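Local coordinates for DUF3224 domain-containing protein (Shewanella oneidensis, PDB 2OOJ), which is of unknown function but belongs to the DUF3224 family and probably adopts a beta barrel related to that of allene oxide cyclase, at residues 108-116 against 127-135. Sequence-based numbering, arbitrary orientation.
Sequences ELTGLYGTM and YEFSFCFEP
The carbonyl oxygen of Gly-111 takes the amide of Glu-134, N to O 2.8 Å, just past the end of strand 124-133, and Phe-133 adds a weaker CA-H...O contact to the same oxygen. From there the antiparallel ladder runs through paired bonds between Tyr-113 and Cys-132 and between Thr-115 and Ser-130. Leu-112, its CG anti to the backbone N (chi1 -177°), carries CD1 over one face of the Phe-133 ring, 4.2 Å from the centroid, a CH-pi contact. The edge of that ring abuts the type II turn of 109-112, where CD2 of Phe-133 lies 3.3 Å from Thr-110 O. Replacing the Phe-133 ring by an alanine is likely to leave Leu-112 CD1 and the turn without their aromatic backing and to open a gap beside Leu-109. Farther along, the Phe-129 ring is clamped between Met-116 CE (a selenomethionine) on one face and Phe-131 CB on the other. Its CE1 lies close to Gly-114, where a CB would clash with it. On the other side of the sheet, Cys-132 SG sits obliquely beside the Tyr-113 ring, 3.8 Å from its CD2. The contact is thus the open-ended half of the hairpin formed by strands 112-121 and 124-133. Strand 5-18 continues the sheet beyond 124-133, strand 93-107 bonds to 112-121 through Gly-114 and Met-116, and Leu-74 and Phe-81 pack against the apolar face carrying Leu-112.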
ATOM      1  N   GLU B 108       7.011 -10.616 -22.807  1.00 34.19           N
ATOM      2  CA  GLU B 108       6.215  -9.977 -23.835  1.00 31.82           C
ATOM      3  C   GLU B 108       5.320  -8.881 -23.265  1.00 29.99           C
ATOM      4  O   GLU B 108       4.626  -8.188 -24.026  1.00 30.86           O
ATOM      5  CB  GLU B 108       5.357 -10.995 -24.591  1.00 33.00           C
ATOM      6  CG  GLU B 108       6.102 -12.134 -25.230  1.00 39.55           C
ATOM      7  CD  GLU B 108       5.209 -12.938 -26.138  1.00 51.33           C
ATOM      8  OE1 GLU B 108       4.322 -13.660 -25.631  1.00 57.51           O
ATOM      9  OE2 GLU B 108       5.389 -12.852 -27.363  1.00 67.27           O
ATOM     10  N   LEU B 109       5.312  -8.728 -21.939  1.00 30.77           N
ATOM     11  CA  LEU B 109       4.580  -7.632 -21.287  1.00 28.90           C
ATOM     12  C   LEU B 109       5.525  -6.500 -20.882  1.00 32.04           C
ATOM     13  O   LEU B 109       5.167  -5.597 -20.132  1.00 29.33           O
ATOM     14  CB  LEU B 109       3.728  -8.139 -20.111  1.00 28.30           C
ATOM     15  CG  LEU B 109       2.780  -9.289 -20.456  1.00 26.51           C
ATOM     16  CD1 LEU B 109       1.992  -9.759 -19.225  1.00 27.20           C
ATOM     17  CD2 LEU B 109       1.829  -8.970 -21.596  1.00 27.25           C
ATOM     18  N   THR B 110       6.734  -6.508 -21.434  1.00 32.48           N
ATOM     19  CA  THR B 110       7.611  -5.365 -21.273  1.00 29.93           C
ATOM     20  C   THR B 110       6.878  -4.116 -21.748  1.00 27.47           C
ATOM     21  O   THR B 110       6.275  -4.145 -22.796  1.00 30.68           O
ATOM     22  CB  THR B 110       8.930  -5.560 -22.039  1.00 29.73           C
ATOM     23  OG1 THR B 110       9.584  -6.748 -21.564  1.00 35.46           O
ATOM     24  CG2 THR B 110       9.866  -4.381 -21.820  1.00 30.40           C
ATOM     25  N   GLY B 111       6.972  -3.038 -20.989  1.00 29.75           N
ATOM     26  CA  GLY B 111       6.311  -1.755 -21.305  1.00 26.99           C
ATOM     27  C   GLY B 111       4.861  -1.621 -20.879  1.00 28.90           C
ATOM     28  O   GLY B 111       4.207  -0.638 -21.183  1.00 30.44           O
ATOM     29  N   LEU B 112       4.338  -2.613 -20.176  1.00 27.66           N
ATOM     30  CA  LEU B 112       2.945  -2.592 -19.754  1.00 26.15           C
ATOM     31  C   LEU B 112       2.655  -1.438 -18.813  1.00 24.05           C
ATOM     32  O   LEU B 112       3.423  -1.189 -17.858  1.00 26.68           O
ATOM     33  CB  LEU B 112       2.605  -3.900 -19.036  1.00 25.68           C
ATOM     34  CG  LEU B 112       1.169  -4.090 -18.591  1.00 26.25           C
ATOM     35  CD1 LEU B 112       0.199  -4.086 -19.788  1.00 24.64           C
ATOM     36  CD2 LEU B 112       1.086  -5.431 -17.840  1.00 28.42           C
ATOM     37  N   TYR B 113       1.558  -0.742 -19.087  1.00 27.55           N
ATOM     38  CA  TYR B 113       1.022   0.307 -18.245  1.00 29.20           C
ATOM     39  C   TYR B 113      -0.430  -0.027 -17.926  1.00 29.21           C
ATOM     40  O   TYR B 113      -1.191  -0.437 -18.815  1.00 27.91           O
ATOM     41  CB  TYR B 113       1.011   1.625 -19.000  1.00 30.17           C
ATOM     42  CG  TYR B 113       0.266   2.745 -18.310  1.00 29.71           C
ATOM     43  CD1 TYR B 113       0.923   3.573 -17.402  1.00 33.45           C
ATOM     44  CD2 TYR B 113      -1.076   2.985 -18.558  1.00 30.53           C
ATOM     45  CE1 TYR B 113       0.253   4.584 -16.740  1.00 28.62           C
ATOM     46  CE2 TYR B 113      -1.760   4.024 -17.921  1.00 33.07           C
ATOM     47  CZ  TYR B 113      -1.086   4.827 -17.025  1.00 28.25           C
ATOM     48  OH  TYR B 113      -1.719   5.864 -16.394  1.00 32.59           O
ATOM     49  N   GLY B 114      -0.879   0.219 -16.705  1.00 28.97           N
ATOM     50  CA  GLY B 114      -2.301  -0.028 -16.479  1.00 27.02           C
ATOM     51  C   GLY B 114      -2.837   0.129 -15.081  1.00 26.90           C
ATOM     52  O   GLY B 114      -2.085   0.192 -14.131  1.00 25.83           O
ATOM     53  N   THR B 115      -4.161   0.190 -15.001  1.00 28.14           N
ATOM     54  CA  THR B 115      -4.875   0.284 -13.738  1.00 26.48           C
ATOM     55  C   THR B 115      -5.960  -0.761 -13.740  1.00 24.04           C
ATOM     56  O   THR B 115      -6.425  -1.208 -14.781  1.00 24.93           O
ATOM     57  CB  THR B 115      -5.461   1.695 -13.525  1.00 24.98           C
ATOM     58  OG1 THR B 115      -6.345   2.021 -14.602  1.00 30.25           O
ATOM     59  CG2 THR B 115      -4.313   2.760 -13.421  1.00 30.13           C
HETATM   60  N   MSE B 116      -6.325  -1.212 -12.558  1.00 22.93           N
HETATM   61  CA  MSE B 116      -7.296  -2.288 -12.480  1.00 24.77           C
HETATM   62  C   MSE B 116      -8.337  -1.932 -11.473  1.00 27.57           C
HETATM   63  O   MSE B 116      -8.040  -1.270 -10.512  1.00 29.63           O
HETATM   64  CB  MSE B 116      -6.596  -3.591 -12.056  1.00 28.35           C
HETATM   65  CG  MSE B 116      -7.549  -4.777 -11.959  1.00 27.13           C
HETATM   66 SE   MSE B 116      -6.503  -6.364 -11.500  0.75 34.53          SE
HETATM   67  CE  MSE B 116      -5.671  -6.756 -13.149  1.00 29.27           C
ATOM     68  N   TYR B 127     -12.093  -8.759 -12.341  1.00 27.52           N
ATOM     69  CA  TYR B 127     -11.148  -7.669 -12.615  1.00 27.37           C
ATOM     70  C   TYR B 127     -11.599  -6.946 -13.884  1.00 25.88           C
ATOM     71  O   TYR B 127     -12.167  -7.563 -14.802  1.00 24.76           O
ATOM     72  CB  TYR B 127      -9.722  -8.218 -12.795  1.00 28.64           C
ATOM     73  CG  TYR B 127      -9.550  -9.103 -13.996  1.00 28.05           C
ATOM     74  CD1 TYR B 127      -9.253  -8.565 -15.262  1.00 29.00           C
ATOM     75  CD2 TYR B 127      -9.623 -10.484 -13.871  1.00 25.77           C
ATOM     76  CE1 TYR B 127      -9.106  -9.389 -16.345  1.00 25.90           C
ATOM     77  CE2 TYR B 127      -9.510 -11.308 -14.956  1.00 28.01           C
ATOM     78  CZ  TYR B 127      -9.228 -10.757 -16.199  1.00 28.05           C
ATOM     79  OH  TYR B 127      -9.106 -11.600 -17.273  1.00 25.84           O
ATOM     80  N   GLU B 128     -11.359  -5.632 -13.914  1.00 29.32           N
ATOM     81  CA  GLU B 128     -11.520  -4.804 -15.077  1.00 28.33           C
ATOM     82  C   GLU B 128     -10.171  -4.108 -15.254  1.00 28.74           C
ATOM     83  O   GLU B 128      -9.803  -3.288 -14.436  1.00 27.99           O
ATOM     84  CB  GLU B 128     -12.633  -3.786 -14.882  1.00 32.52           C
ATOM     85  CG  GLU B 128     -14.063  -4.365 -14.823  1.00 38.53           C
ATOM     86  CD  GLU B 128     -14.519  -4.823 -13.419  1.00 42.17           C
ATOM     87  OE1 GLU B 128     -14.300  -4.111 -12.420  1.00 43.57           O
ATOM     88  OE2 GLU B 128     -15.134  -5.903 -13.323  1.00 42.65           O
ATOM     89  N   PHE B 129      -9.428  -4.473 -16.296  1.00 29.81           N
ATOM     90  CA  PHE B 129      -8.023  -4.069 -16.422  1.00 27.47           C
ATOM     91  C   PHE B 129      -7.868  -3.213 -17.658  1.00 28.72           C
ATOM     92  O   PHE B 129      -8.128  -3.689 -18.758  1.00 26.41           O
ATOM     93  CB  PHE B 129      -7.141  -5.348 -16.456  1.00 27.74           C
ATOM     94  CG  PHE B 129      -5.654  -5.096 -16.460  1.00 29.86           C
ATOM     95  CD1 PHE B 129      -5.082  -4.038 -15.758  1.00 32.69           C
ATOM     96  CD2 PHE B 129      -4.808  -5.976 -17.096  1.00 32.42           C
ATOM     97  CE1 PHE B 129      -3.704  -3.850 -15.762  1.00 31.21           C
ATOM     98  CE2 PHE B 129      -3.439  -5.779 -17.087  1.00 31.63           C
ATOM     99  CZ  PHE B 129      -2.900  -4.717 -16.406  1.00 26.83           C
ATOM    100  N   SER B 130      -7.531  -1.932 -17.449  1.00 28.84           N
ATOM    101  CA  SER B 130      -7.298  -0.983 -18.526  1.00 31.68           C
ATOM    102  C   SER B 130      -5.805  -0.793 -18.701  1.00 30.25           C
ATOM    103  O   SER B 130      -5.122  -0.308 -17.801  1.00 29.15           O
ATOM    104  CB  SER B 130      -7.981   0.352 -18.212  1.00 32.31           C
ATOM    105  OG  SER B 130      -9.298   0.087 -17.805  1.00 32.37           O
ATOM    106  N   PHE B 131      -5.290  -1.164 -19.873  1.00 29.63           N
ATOM    107  CA  PHE B 131      -3.890  -1.194 -20.051  1.00 26.63           C
ATOM    108  C   PHE B 131      -3.506  -0.755 -21.467  1.00 30.67           C
ATOM    109  O   PHE B 131      -4.347  -0.662 -22.382  1.00 27.61           O
ATOM    110  CB  PHE B 131      -3.350  -2.602 -19.775  1.00 29.13           C
ATOM    111  CG  PHE B 131      -3.734  -3.620 -20.801  1.00 25.66           C
ATOM    112  CD1 PHE B 131      -4.913  -4.309 -20.714  1.00 26.93           C
ATOM    113  CD2 PHE B 131      -2.888  -3.900 -21.857  1.00 26.10           C
ATOM    114  CE1 PHE B 131      -5.263  -5.222 -21.705  1.00 27.78           C
ATOM    115  CE2 PHE B 131      -3.223  -4.809 -22.831  1.00 29.68           C
ATOM    116  CZ  PHE B 131      -4.403  -5.480 -22.748  1.00 30.48           C
ATOM    117  N   CYS B 132      -2.228  -0.454 -21.567  1.00 29.16           N
ATOM    118  CA  CYS B 132      -1.577  -0.171 -22.835  1.00 27.93           C
ATOM    119  C   CYS B 132      -0.102  -0.420 -22.678  1.00 30.66           C
ATOM    120  O   CYS B 132       0.339  -0.949 -21.643  1.00 30.12           O
ATOM    121  CB  CYS B 132      -1.929   1.246 -23.287  1.00 31.36           C
ATOM    122  SG  CYS B 132      -1.228   2.504 -22.325  1.00 32.99           S
ATOM    123  N   PHE B 133       0.692  -0.070 -23.702  1.00 31.31           N
ATOM    124  CA  PHE B 133       2.122  -0.330 -23.640  1.00 32.32           C
ATOM    125  C   PHE B 133       2.876   0.960 -23.939  1.00 33.01           C
ATOM    126  O   PHE B 133       2.454   1.717 -24.778  1.00 33.01           O
ATOM    127  CB  PHE B 133       2.496  -1.413 -24.629  1.00 32.83           C
ATOM    128  CG  PHE B 133       2.128  -2.785 -24.167  1.00 31.70           C
ATOM    129  CD1 PHE B 133       0.838  -3.264 -24.338  1.00 31.45           C
ATOM    130  CD2 PHE B 133       3.071  -3.593 -23.555  1.00 34.02           C
ATOM    131  CE1 PHE B 133       0.476  -4.522 -23.868  1.00 30.77           C
ATOM    132  CE2 PHE B 133       2.734  -4.847 -23.106  1.00 32.96           C
ATOM    133  CZ  PHE B 133       1.437  -5.328 -23.275  1.00 33.96           C
ATOM    134  N   GLU B 134       3.975   1.183 -23.247  1.00 30.83           N
ATOM    135  CA  GLU B 134       4.775   2.380 -23.438  1.00 31.95           C
ATOM    136  C   GLU B 134       5.663   2.117 -24.654  1.00 38.36           C
ATOM    137  O   GLU B 134       5.934   0.952 -24.988  1.00 31.13           O
ATOM    138  CB  GLU B 134       5.624   2.630 -22.209  1.00 35.31           C
ATOM    139  CG  GLU B 134       4.843   2.627 -20.870  1.00 30.58           C
ATOM    140  CD  GLU B 134       4.091   3.904 -20.617  1.00 37.21           C
ATOM    141  OE1 GLU B 134       4.081   4.735 -21.527  1.00 32.78           O
ATOM    142  OE2 GLU B 134       3.492   4.058 -19.507  1.00 31.49           O
ATOM    143  N   PRO B 135       6.127   3.186 -25.312  1.00 41.84           N
ATOM    144  CA  PRO B 135       6.906   2.979 -26.539  1.00 46.92           C
ATOM    145  C   PRO B 135       8.225   2.281 -26.271  1.00 49.64           C
ATOM    146  O   PRO B 135       8.895   2.594 -25.301  1.00 48.46           O
ATOM    147  CB  PRO B 135       7.110   4.395 -27.087  1.00 48.26           C
ATOM    148  CG  PRO B 135       6.862   5.312 -25.977  1.00 46.23           C
ATOM    149  CD  PRO B 135       5.910   4.609 -25.028  1.00 44.29           C
TER
HETATM  150  O   HOH W   1      -5.543   2.889 -16.815  1.00 38.05           O